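Sugar-binding transport ATP-binding protein (Pyrococcus horikoshii, PDB 1V43) probably binds and hydrolyses ATP as the nucleotide-binding subunit of an ABC transporter that takes up sugars. Local coordinates at residues 122-125 and 126-130; 115-118 and 119-122; 286-290 and 291-295. All coordinates share one frame; numbering follows the deposited sequence.

Contact 1 of 3, residues 122-125 and 126-130; sequences VRWA and AELLQ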
ATOM      1  N   VAL A 122       8.275  25.623  24.847  1.00 32.04           N
ATOM      2  CA  VAL A 122       7.054  24.821  24.744  1.00 28.64           C
ATOM      3  C   VAL A 122       6.049  25.530  23.837  1.00 25.82           C
ATOM      4  O   VAL A 122       5.487  24.912  22.944  1.00 28.59           O
ATOM      5  CB  VAL A 122       6.416  24.549  26.141  1.00 30.82           C
ATOM      6  CG1 VAL A 122       5.049  23.886  25.991  1.00 25.09           C
ATOM      7  CG2 VAL A 122       7.311  23.628  26.936  1.00 28.40           C
ATOM      8  N   ARG A 123       5.855  26.830  24.047  1.00 28.36           N
ATOM      9  CA  ARG A 123       4.941  27.629  23.228  1.00 28.50           C
ATOM     10  C   ARG A 123       5.385  27.582  21.763  1.00 31.08           C
ATOM     11  O   ARG A 123       4.571  27.377  20.855  1.00 25.49           O
ATOM     12  CB  ARG A 123       4.921  29.090  23.703  1.00 30.38           C
ATOM     13  CG  ARG A 123       4.129  29.345  24.999  1.00 39.34           C
ATOM     14  CD  ARG A 123       4.344  30.778  25.530  1.00 34.88           C
ATOM     15  NE  ARG A 123       3.515  31.078  26.697  1.00 34.25           N
ATOM     16  CZ  ARG A 123       2.358  31.738  26.653  1.00 35.45           C
ATOM     17  NH1 ARG A 123       1.882  32.184  25.500  1.00 22.36           N
ATOM     18  NH2 ARG A 123       1.669  31.947  27.765  1.00 31.06           N
ATOM     19  N   TRP A 124       6.685  27.774  21.541  1.00 28.88           N
ATOM     20  CA  TRP A 124       7.257  27.757  20.190  1.00 29.33           C
ATOM     21  C   TRP A 124       7.025  26.397  19.506  1.00 25.10           C
ATOM     22  O   TRP A 124       6.524  26.335  18.389  1.00 31.48           O
ATOM     23  CB  TRP A 124       8.756  28.071  20.284  1.00 30.57           C
ATOM     24  CG  TRP A 124       9.579  27.759  19.045  1.00 32.02           C
ATOM     25  CD1 TRP A 124       9.692  28.520  17.910  1.00 34.64           C
ATOM     26  CD2 TRP A 124      10.444  26.632  18.858  1.00 32.61           C
ATOM     27  NE1 TRP A 124      10.582  27.935  17.030  1.00 31.98           N
ATOM     28  CE2 TRP A 124      11.059  26.778  17.586  1.00 35.46           C
ATOM     29  CE3 TRP A 124      10.767  25.511  19.643  1.00 27.28           C
ATOM     30  CZ2 TRP A 124      11.978  25.845  17.082  1.00 29.55           C
ATOM     31  CZ3 TRP A 124      11.682  24.580  19.136  1.00 29.77           C
ATOM     32  CH2 TRP A 124      12.276  24.759  17.869  1.00 30.77           C
ATOM     33  N   ALA A 125       7.363  25.313  20.196  1.00 25.74           N
ATOM     34  CA  ALA A 125       7.191  23.978  19.640  1.00 26.50           C
ATOM     35  C   ALA A 125       5.719  23.664  19.417  1.00 23.57           C
ATOM     36  O   ALA A 125       5.347  23.118  18.385  1.00 22.86           O
ATOM     37  CB  ALA A 125       7.814  22.925  20.574  1.00 18.92           C
ATOM     38  N   ALA A 126       4.891  24.015  20.392  1.00 24.77           N
ATOM     39  CA  ALA A 126       3.462  23.758  20.313  1.00 26.04           C
ATOM     40  C   ALA A 126       2.848  24.487  19.119  1.00 28.90           C
ATOM     41  O   ALA A 126       1.983  23.944  18.419  1.00 28.28           O
ATOM     42  CB  ALA A 126       2.782  24.190  21.619  1.00 24.66           C
ATOM     43  N   GLU A 127       3.294  25.716  18.880  1.00 26.27           N
ATOM     44  CA  GLU A 127       2.773  26.477  17.755  1.00 23.73           C
ATOM     45  C   GLU A 127       3.212  25.807  16.444  1.00 25.64           C
ATOM     46  O   GLU A 127       2.415  25.675  15.511  1.00 28.76           O
ATOM     47  CB  GLU A 127       3.268  27.930  17.827  1.00 24.58           C
ATOM     48  CG  GLU A 127       2.688  28.880  16.768  1.00 30.95           C
ATOM     49  CD  GLU A 127       3.189  28.581  15.347  1.00 44.17           C
ATOM     50  OE1 GLU A 127       4.406  28.318  15.179  1.00 40.85           O
ATOM     51  OE2 GLU A 127       2.373  28.624  14.396  1.00 37.52           O
ATOM     52  N   LEU A 128       4.469  25.369  16.391  1.00 22.72           N
ATOM     53  CA  LEU A 128       5.020  24.713  15.209  1.00 25.50           C
ATOM     54  C   LEU A 128       4.267  23.444  14.844  1.00 27.82           C
ATOM     55  O   LEU A 128       4.129  23.125  13.672  1.00 22.38           O
ATOM     56  CB  LEU A 128       6.503  24.384  15.413  1.00 20.76           C
ATOM     57  CG  LEU A 128       7.423  25.585  15.209  1.00 23.68           C
ATOM     58  CD1 LEU A 128       8.830  25.253  15.633  1.00 23.30           C
ATOM     59  CD2 LEU A 128       7.379  25.994  13.754  1.00 22.03           C
ATOM     60  N   LEU A 129       3.784  22.720  15.848  1.00 26.34           N
ATOM     61  CA  LEU A 129       3.031  21.501  15.595  1.00 26.02           C
ATOM     62  C   LEU A 129       1.514  21.758  15.562  1.00 27.40           C
ATOM     63  O   LEU A 129       0.723  20.834  15.392  1.00 27.81           O
ATOM     64  CB  LEU A 129       3.373  20.461  16.663  1.00 25.29           C
ATOM     65  CG  LEU A 129       4.604  19.553  16.476  1.00 23.22           C
ATOM     66  CD1 LEU A 129       4.379  18.670  15.260  1.00 19.38           C
ATOM     67  CD2 LEU A 129       5.888  20.378  16.334  1.00 19.78           C
ATOM     68  N   GLN A 130       1.116  23.020  15.718  1.00 32.18           N
ATOM     69  CA  GLN A 130      -0.295  23.393  15.722  1.00 32.30           C
ATOM     70  C   GLN A 130      -1.068  22.654  16.811  1.00 31.43           C
ATOM     71  O   GLN A 130      -2.180  22.177  16.593  1.00 28.68           O
ATOM     72  CB  GLN A 130      -0.926  23.115  14.348  1.00 40.03           C
ATOM     73  CG  GLN A 130      -0.475  24.084  13.264  1.00 48.34           C
ATOM     74  CD  GLN A 130      -0.359  23.416  11.902  1.00 64.60           C
ATOM     75  OE1 GLN A 130       0.417  22.469  11.726  1.00 66.45           O
ATOM     76  NE2 GLN A 130      -1.131  23.905  10.930  1.00 63.48           N
TER
HETATM   77  O   HOH W   1       6.523  28.716  16.617  1.00 32.23           O

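Contact 2 of 3, residues 115-118 and 119-122; sequences KDEI and DKRV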
ATOM      1  N   LYS A 115      12.360  27.896  34.316  1.00 81.14           N
ATOM      2  CA  LYS A 115      10.923  27.787  34.075  1.00 80.68           C
ATOM      3  C   LYS A 115      10.410  28.744  32.996  1.00 77.90           C
ATOM      4  O   LYS A 115       9.447  28.436  32.294  1.00 76.87           O
ATOM      5  CB  LYS A 115      10.148  28.028  35.377  1.00 83.91           C
ATOM      6  CG  LYS A 115      10.449  27.023  36.484  1.00 88.63           C
ATOM      7  CD  LYS A 115       9.611  27.292  37.726  1.00 88.97           C
ATOM      8  CE  LYS A 115       9.920  26.295  38.832  1.00 88.18           C
ATOM      9  NZ  LYS A 115       9.086  26.536  40.045  1.00 86.65           N
ATOM     10  N   ASP A 116      11.067  29.892  32.862  1.00 75.49           N
ATOM     11  CA  ASP A 116      10.677  30.913  31.890  1.00 71.58           C
ATOM     12  C   ASP A 116      11.223  30.636  30.493  1.00 69.74           C
ATOM     13  O   ASP A 116      10.718  31.160  29.496  1.00 66.33           O
ATOM     14  CB  ASP A 116      11.165  32.275  32.381  1.00 77.65           C
ATOM     15  CG  ASP A 116      10.843  32.505  33.845  1.00 80.89           C
ATOM     16  OD1 ASP A 116       9.648  32.662  34.172  1.00 81.40           O
ATOM     17  OD2 ASP A 116      11.782  32.510  34.672  1.00 79.88           O
ATOM     18  N   GLU A 117      12.270  29.823  30.428  1.00 65.62           N
ATOM     19  CA  GLU A 117      12.868  29.455  29.154  1.00 61.11           C
ATOM     20  C   GLU A 117      12.037  28.276  28.664  1.00 52.80           C
ATOM     21  O   GLU A 117      11.727  28.159  27.479  1.00 48.45           O
ATOM     22  CB  GLU A 117      14.327  29.033  29.358  1.00 65.64           C
ATOM     23  CG  GLU A 117      15.088  28.737  28.075  1.00 66.74           C
ATOM     24  CD  GLU A 117      15.167  29.942  27.153  1.00 76.57           C
ATOM     25  OE1 GLU A 117      15.635  31.008  27.609  1.00 79.47           O
ATOM     26  OE2 GLU A 117      14.766  29.826  25.974  1.00 78.50           O
ATOM     27  N   ILE A 118      11.668  27.415  29.608  1.00 49.94           N
ATOM     28  CA  ILE A 118      10.863  26.239  29.324  1.00 49.24           C
ATOM     29  C   ILE A 118       9.528  26.635  28.723  1.00 50.49           C
ATOM     30  O   ILE A 118       9.026  25.967  27.817  1.00 48.65           O
ATOM     31  CB  ILE A 118      10.585  25.426  30.603  1.00 50.05           C
ATOM     32  CG1 ILE A 118      11.894  24.883  31.161  1.00 54.03           C
ATOM     33  CG2 ILE A 118       9.618  24.279  30.308  1.00 48.64           C
ATOM     34  CD1 ILE A 118      11.713  23.997  32.372  1.00 52.42           C
ATOM     35  N   ASP A 119       8.950  27.724  29.225  1.00 48.41           N
ATOM     36  CA  ASP A 119       7.661  28.163  28.719  1.00 42.82           C
ATOM     37  C   ASP A 119       7.753  28.740  27.317  1.00 39.62           C
ATOM     38  O   ASP A 119       6.848  28.541  26.509  1.00 33.99           O
ATOM     39  CB  ASP A 119       7.026  29.195  29.636  1.00 39.84           C
ATOM     40  CG  ASP A 119       5.552  29.412  29.318  1.00 40.90           C
ATOM     41  OD1 ASP A 119       4.730  28.545  29.683  1.00 36.03           O
ATOM     42  OD2 ASP A 119       5.223  30.431  28.687  1.00 31.77           O
ATOM     43  N   LYS A 120       8.833  29.462  27.028  1.00 37.57           N
ATOM     44  CA  LYS A 120       9.005  30.043  25.700  1.00 39.90           C
ATOM     45  C   LYS A 120       9.148  28.953  24.630  1.00 41.08           C
ATOM     46  O   LYS A 120       8.524  29.033  23.573  1.00 39.28           O
ATOM     47  CB  LYS A 120      10.243  30.942  25.648  1.00 44.30           C
ATOM     48  CG  LYS A 120      10.465  31.553  24.271  1.00 49.72           C
ATOM     49  CD  LYS A 120      11.778  32.301  24.166  1.00 62.08           C
ATOM     50  CE  LYS A 120      11.884  33.023  22.825  1.00 66.87           C
ATOM     51  NZ  LYS A 120      11.776  32.103  21.656  1.00 72.83           N
ATOM     52  N   ARG A 121       9.973  27.945  24.913  1.00 37.89           N
ATOM     53  CA  ARG A 121      10.214  26.835  23.987  1.00 38.72           C
ATOM     54  C   ARG A 121       8.966  25.979  23.760  1.00 38.64           C
ATOM     55  O   ARG A 121       8.647  25.635  22.612  1.00 37.08           O
ATOM     56  CB  ARG A 121      11.344  25.947  24.516  1.00 43.55           C
ATOM     57  CG  ARG A 121      12.651  26.678  24.735  1.00 48.95           C
ATOM     58  CD  ARG A 121      13.581  25.864  25.623  1.00 62.99           C
ATOM     59  NE  ARG A 121      14.477  24.996  24.868  1.00 72.27           N
ATOM     60  CZ  ARG A 121      15.467  25.439  24.097  1.00 77.59           C
ATOM     61  NH1 ARG A 121      15.689  26.744  23.981  1.00 77.24           N
ATOM     62  NH2 ARG A 121      16.240  24.578  23.449  1.00 72.89           N
ATOM     63  N   VAL A 122       8.275  25.623  24.847  1.00 32.04           N
ATOM     64  CA  VAL A 122       7.054  24.821  24.744  1.00 28.64           C
ATOM     65  C   VAL A 122       6.049  25.530  23.837  1.00 25.82           C
ATOM     66  O   VAL A 122       5.487  24.912  22.944  1.00 28.59           O
ATOM     67  CB  VAL A 122       6.416  24.549  26.141  1.00 30.82           C
ATOM     68  CG1 VAL A 122       5.049  23.886  25.991  1.00 25.09           C
ATOM     69  CG2 VAL A 122       7.311  23.628  26.936  1.00 28.40           C
TER

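Contact 3 of 3, residues 286-290 and 291-295; sequences FGIRP and EHMTV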
ATOM      1  N   PHE A 286      17.149  -7.100 -18.431  1.00 37.46           N
ATOM      2  CA  PHE A 286      16.330  -6.043 -19.022  1.00 37.46           C
ATOM      3  C   PHE A 286      15.286  -5.605 -17.992  1.00 36.96           C
ATOM      4  O   PHE A 286      14.708  -6.434 -17.297  1.00 36.70           O
ATOM      5  CB  PHE A 286      15.622  -6.587 -20.264  1.00 36.66           C
ATOM      6  CG  PHE A 286      14.570  -5.669 -20.829  1.00 40.06           C
ATOM      7  CD1 PHE A 286      14.924  -4.528 -21.535  1.00 40.51           C
ATOM      8  CD2 PHE A 286      13.222  -5.960 -20.670  1.00 36.20           C
ATOM      9  CE1 PHE A 286      13.952  -3.696 -22.078  1.00 40.96           C
ATOM     10  CE2 PHE A 286      12.248  -5.133 -21.210  1.00 38.42           C
ATOM     11  CZ  PHE A 286      12.615  -3.999 -21.916  1.00 34.93           C
ATOM     12  N   GLY A 287      15.040  -4.305 -17.904  1.00 33.05           N
ATOM     13  CA  GLY A 287      14.066  -3.818 -16.951  1.00 31.04           C
ATOM     14  C   GLY A 287      13.215  -2.676 -17.472  1.00 30.53           C
ATOM     15  O   GLY A 287      13.715  -1.749 -18.113  1.00 29.81           O
ATOM     16  N   ILE A 288      11.912  -2.751 -17.216  1.00 26.29           N
ATOM     17  CA  ILE A 288      10.995  -1.692 -17.622  1.00 28.94           C
ATOM     18  C   ILE A 288       9.873  -1.710 -16.602  1.00 23.04           C
ATOM     19  O   ILE A 288       9.361  -2.775 -16.273  1.00 28.54           O
ATOM     20  CB  ILE A 288      10.459  -1.896 -19.064  1.00 36.63           C
ATOM     21  CG1 ILE A 288       9.606  -0.691 -19.452  1.00 32.65           C
ATOM     22  CG2 ILE A 288       9.682  -3.199 -19.180  1.00 37.09           C
ATOM     23  CD1 ILE A 288       9.075  -0.763 -20.841  1.00 46.77           C
ATOM     24  N   ARG A 289       9.529  -0.538 -16.064  1.00 24.90           N
ATOM     25  CA  ARG A 289       8.486  -0.452 -15.035  1.00 24.74           C
ATOM     26  C   ARG A 289       7.075  -0.566 -15.595  1.00 22.91           C
ATOM     27  O   ARG A 289       6.807  -0.070 -16.681  1.00 23.20           O
ATOM     28  CB  ARG A 289       8.592   0.875 -14.260  1.00 21.67           C
ATOM     29  CG  ARG A 289       9.883   1.063 -13.487  1.00 25.10           C
ATOM     30  CD  ARG A 289       9.769   2.286 -12.607  1.00 22.20           C
ATOM     31  NE  ARG A 289      11.019   2.658 -11.957  1.00 15.31           N
ATOM     32  CZ  ARG A 289      11.453   2.174 -10.805  1.00 17.30           C
ATOM     33  NH1 ARG A 289      10.742   1.265 -10.149  1.00 18.15           N
ATOM     34  NH2 ARG A 289      12.579   2.643 -10.276  1.00 20.85           N
ATOM     35  N   PRO A 290       6.161  -1.213 -14.846  1.00 22.23           N
ATOM     36  CA  PRO A 290       4.750  -1.414 -15.216  1.00 18.94           C
ATOM     37  C   PRO A 290       4.118  -0.101 -15.702  1.00 28.65           C
ATOM     38  O   PRO A 290       3.375  -0.081 -16.687  1.00 24.30           O
ATOM     39  CB  PRO A 290       4.108  -1.887 -13.912  1.00 18.59           C
ATOM     40  CG  PRO A 290       5.238  -2.666 -13.247  1.00 23.41           C
ATOM     41  CD  PRO A 290       6.439  -1.754 -13.499  1.00 26.77           C
ATOM     42  N   GLU A 291       4.432   0.988 -15.003  1.00 23.38           N
ATOM     43  CA  GLU A 291       3.903   2.308 -15.338  1.00 26.27           C
ATOM     44  C   GLU A 291       4.590   2.950 -16.541  1.00 31.63           C
ATOM     45  O   GLU A 291       4.206   4.046 -16.945  1.00 27.10           O
ATOM     46  CB  GLU A 291       4.010   3.264 -14.140  1.00 25.46           C
ATOM     47  CG  GLU A 291       5.452   3.637 -13.758  1.00 28.11           C
ATOM     48  CD  GLU A 291       6.032   2.752 -12.654  1.00 26.18           C
ATOM     49  OE1 GLU A 291       5.727   1.545 -12.620  1.00 25.55           O
ATOM     50  OE2 GLU A 291       6.806   3.269 -11.823  1.00 21.70           O
ATOM     51  N   HIS A 292       5.606   2.289 -17.103  1.00 28.92           N
ATOM     52  CA  HIS A 292       6.287   2.847 -18.266  1.00 31.98           C
ATOM     53  C   HIS A 292       5.921   2.085 -19.525  1.00 34.41           C
ATOM     54  O   HIS A 292       6.605   2.159 -20.543  1.00 34.80           O
ATOM     55  CB  HIS A 292       7.811   2.879 -18.070  1.00 34.76           C
ATOM     56  CG  HIS A 292       8.255   3.855 -17.022  1.00 25.08           C
ATOM     57  ND1 HIS A 292       7.507   4.963 -16.684  1.00 31.31           N
ATOM     58  CD2 HIS A 292       9.332   3.862 -16.200  1.00 24.35           C
ATOM     59  CE1 HIS A 292       8.096   5.604 -15.692  1.00 20.39           C
ATOM     60  NE2 HIS A 292       9.205   4.957 -15.378  1.00 28.39           N
ATOM     61  N   MET A 293       4.817   1.361 -19.436  1.00 32.64           N
ATOM     62  CA  MET A 293       4.284   0.592 -20.549  1.00 29.69           C
ATOM     63  C   MET A 293       2.818   0.957 -20.629  1.00 33.33           C
ATOM     64  O   MET A 293       2.265   1.570 -19.711  1.00 39.87           O
ATOM     65  CB  MET A 293       4.408  -0.909 -20.284  1.00 30.84           C
ATOM     66  CG  MET A 293       5.837  -1.433 -20.212  1.00 32.42           C
ATOM     67  SD  MET A 293       5.911  -3.088 -19.493  1.00 42.66           S
ATOM     68  CE  MET A 293       5.397  -3.934 -20.748  1.00 20.98           C
ATOM     69  N   THR A 294       2.183   0.582 -21.729  1.00 40.03           N
ATOM     70  CA  THR A 294       0.767   0.850 -21.908  1.00 36.67           C
ATOM     71  C   THR A 294       0.218  -0.210 -22.856  1.00 39.63           C
ATOM     72  O   THR A 294       0.940  -1.124 -23.251  1.00 33.43           O
ATOM     73  CB  THR A 294       0.543   2.257 -22.487  1.00 34.98           C
ATOM     74  OG1 THR A 294      -0.842   2.608 -22.357  1.00 21.85           O
ATOM     75  CG2 THR A 294       0.953   2.315 -23.962  1.00 31.63           C
ATOM     76  N   VAL A 295      -1.060  -0.104 -23.198  1.00 45.48           N
ATOM     77  CA  VAL A 295      -1.692  -1.058 -24.112  1.00 52.34           C
ATOM     78  C   VAL A 295      -2.269  -0.298 -25.307  1.00 49.01           C
ATOM     79  O   VAL A 295      -2.798   0.795 -25.144  1.00 45.59           O
ATOM     80  CB  VAL A 295      -2.856  -1.818 -23.425  1.00 58.76           C
ATOM     81  CG1 VAL A 295      -3.675  -2.546 -24.462  1.00 21.85           C
ATOM     82  CG2 VAL A 295      -2.325  -2.814 -22.411  1.00 21.85           C
TER
HETATM   83  O   HOH W   2       7.872   0.558 -10.541  1.00 27.03           O

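Contact 1 of 3, residues 122-125 and 126-130
Leu128 lies over the indole of Trp124 one turn back along helix 115-128, close to where the helix ends in a Schellman motif. The helix belongs to the alpha-helical subdomain of an ABC ATPase, and the pair is a worked example of an i, i+4 aromatic-aliphatic contact. The leucine can be followed outward. Its CB leaves the backbone 3.4 Å from Ala125 O, and its CG sits equally near Trp124 O. With CG anti to the carbonyl carbon (chi1 -79°), the branch leans back over the preceding turn. There CD1 comes down on one indole face, 3.3 Å from Trp124 CE2, offset toward the rim yet over the five-membered ring, whose centroid is 3.6 Å away: a CH-pi contact. Trp124 holds its ring beneath this methyl because CG is anti to its backbone N (chi1 165°). Leu191 of helix 174-191 touches both side chains, and Ile156 of helix 147-156 packs on Leu128, so the pair faces two further helices.

Beneath the side chains runs the regular ladder of backbone bonds, from Ala126 N to Val122 O at 2.8 Å through to Leu129 N to Ala125 O. Trp124 O carries two donors, Leu128 N and a water that also donates to the Glu127 carboxylate. This ties an exposed acid to the backbone of the turn before it. Arg123, on the outer side, spends its NE on Asp119 instead. At the end of the helix Gln130 takes a positive phi of 58°, and the backbone leaves helical geometry with bonds still reaching into the last turn. Its carbonyl and that of Leu129 both accept from the guanidinium of Arg149, while Gln130 N donates to Glu127 O across 3.0 Å.

Contact 2 of 3, residues 115-118 and 119-122
Glu117 and Arg121 meet one helical turn apart through a long salt bridge, OE2 to NH1 at 3.8 Å. The carboxylate oxygen stands at the edge of the guanidinium, near its plane, but the two flat groups are turned 69° against each other, so the pairing is not a flat two-toothed one. Closer contact is made lower down: Arg121 CG lies 3.3 Å from Glu117 O, and the aliphatic part of the arginine rests on that carbonyl. A bend at chi2 of the glutamate (61°) and another at chi3 of the arginine bring the charged ends round to each other.

Next to this pair, Ile118 and Val122 set their CG2 methyls 4.1 Å apart, and both side chains touch Ala105 of helix 100-105. This is the ordinary i, i+4 pattern of an amphipathic helix, here the opening turns of 115-128 in the helical subdomain: Ile118 and Val122 pack inward, Lys115, Asp116 and Lys120 are exposed, and Arg121 and Asp119 lie at the border with partners of their own. The backbone bonds vary in quality. Arg121 N gives Glu117 O a nearly straight N-H...O of 169°, whereas the bond from Asp119 N to Lys115 O is longer, at 3.2 Å, and more bent.

Farther out, Glu159 takes the stronger share of the guanidinium through NH1, while Phe113, Leu108 and Val157 touch the arginine's side chain. Replacing Arg121 by an alanine would probably leave Glu117 and Glu159 without this cation and open a gap beside Phe113. Asp119 OD1 is bonded to the hydroxyl of Tyr101, on helix 100-105.

Contact 3 of 3, residues 286-290 and 291-295
Ile288 meets Met293 across a tight turn, its CD1 pressed to Met293 CG at 3.4 Å, closer than carbons usually approach. Its second branch, CG2, lies 3.8 Å from the sulfur SD. Met355 packs on the isoleucine and Val353 on the methionine, both from strand 350-356, which places this pair in the hydrophobic interior.

Arg289 comes next, its side chain stretched out alongside Glu291. The CD methylene sits 3.2 Å from Glu291 OE2, but that oxygen stands off the plane of the guanidinium, so the attraction between the two ends is electrostatic and not a hydrogen bond. A water joins them instead: it accepts from Arg289 NH1 at 3.0 Å and lies 3.1 Å from Glu291 OE1, to which it can donate. The stronger partners lie beyond the turn: Tyr230 offers its carbonyl to Arg289 NH2 and its hydroxyl to Glu291 OE2, while Ile242 O receives NH1. His292 also lies alongside the arginine, its CD2 3.6 Å from Arg289 CB; ring and guanidinium planes stand 80° apart.

Residues 290-291 form a short 3-10 turn that carries the chain from strand 283-288 of one five-stranded antiparallel sheet to strand 293-295 of another, within an OB-fold region, as in the regulatory domain of MalK-type ATPases. Its first bond joins His292 N to Arg289 O at 2.7 Å.

Pro290 packs its CD 3.5 Å from Glu291 OE1, and its carbonyl receives a weak bond from Met293 N. Glu291 CG falls between backbone N and carbonyl carbon (chi1 68°), which lays the chain alongside the proline and Arg289; Thr322 of the second subunit packs on the glutamate.

How the contacts relate
Contacts 1 and 2 are successive stretches of one helix, 115-128, sharing Val122, with centres about 11 Å apart; contact 3 lies on the opposite side of the chain's centre, its centre about 46 Å from that of contact 1. Along the helix the character changes: contact 2 is a surface patch where a long salt bridge stands beside an aliphatic pair, whereas contact 1 is partly buried and relies on an aromatic face and a capped end. Contact 3 is buried and joins two beta-sheets rather than turns of one helix. Its charged pair, unlike that of contact 2, is bridged by water, and its polar ends reach Tyr230 of helix 226-231 and Ile242.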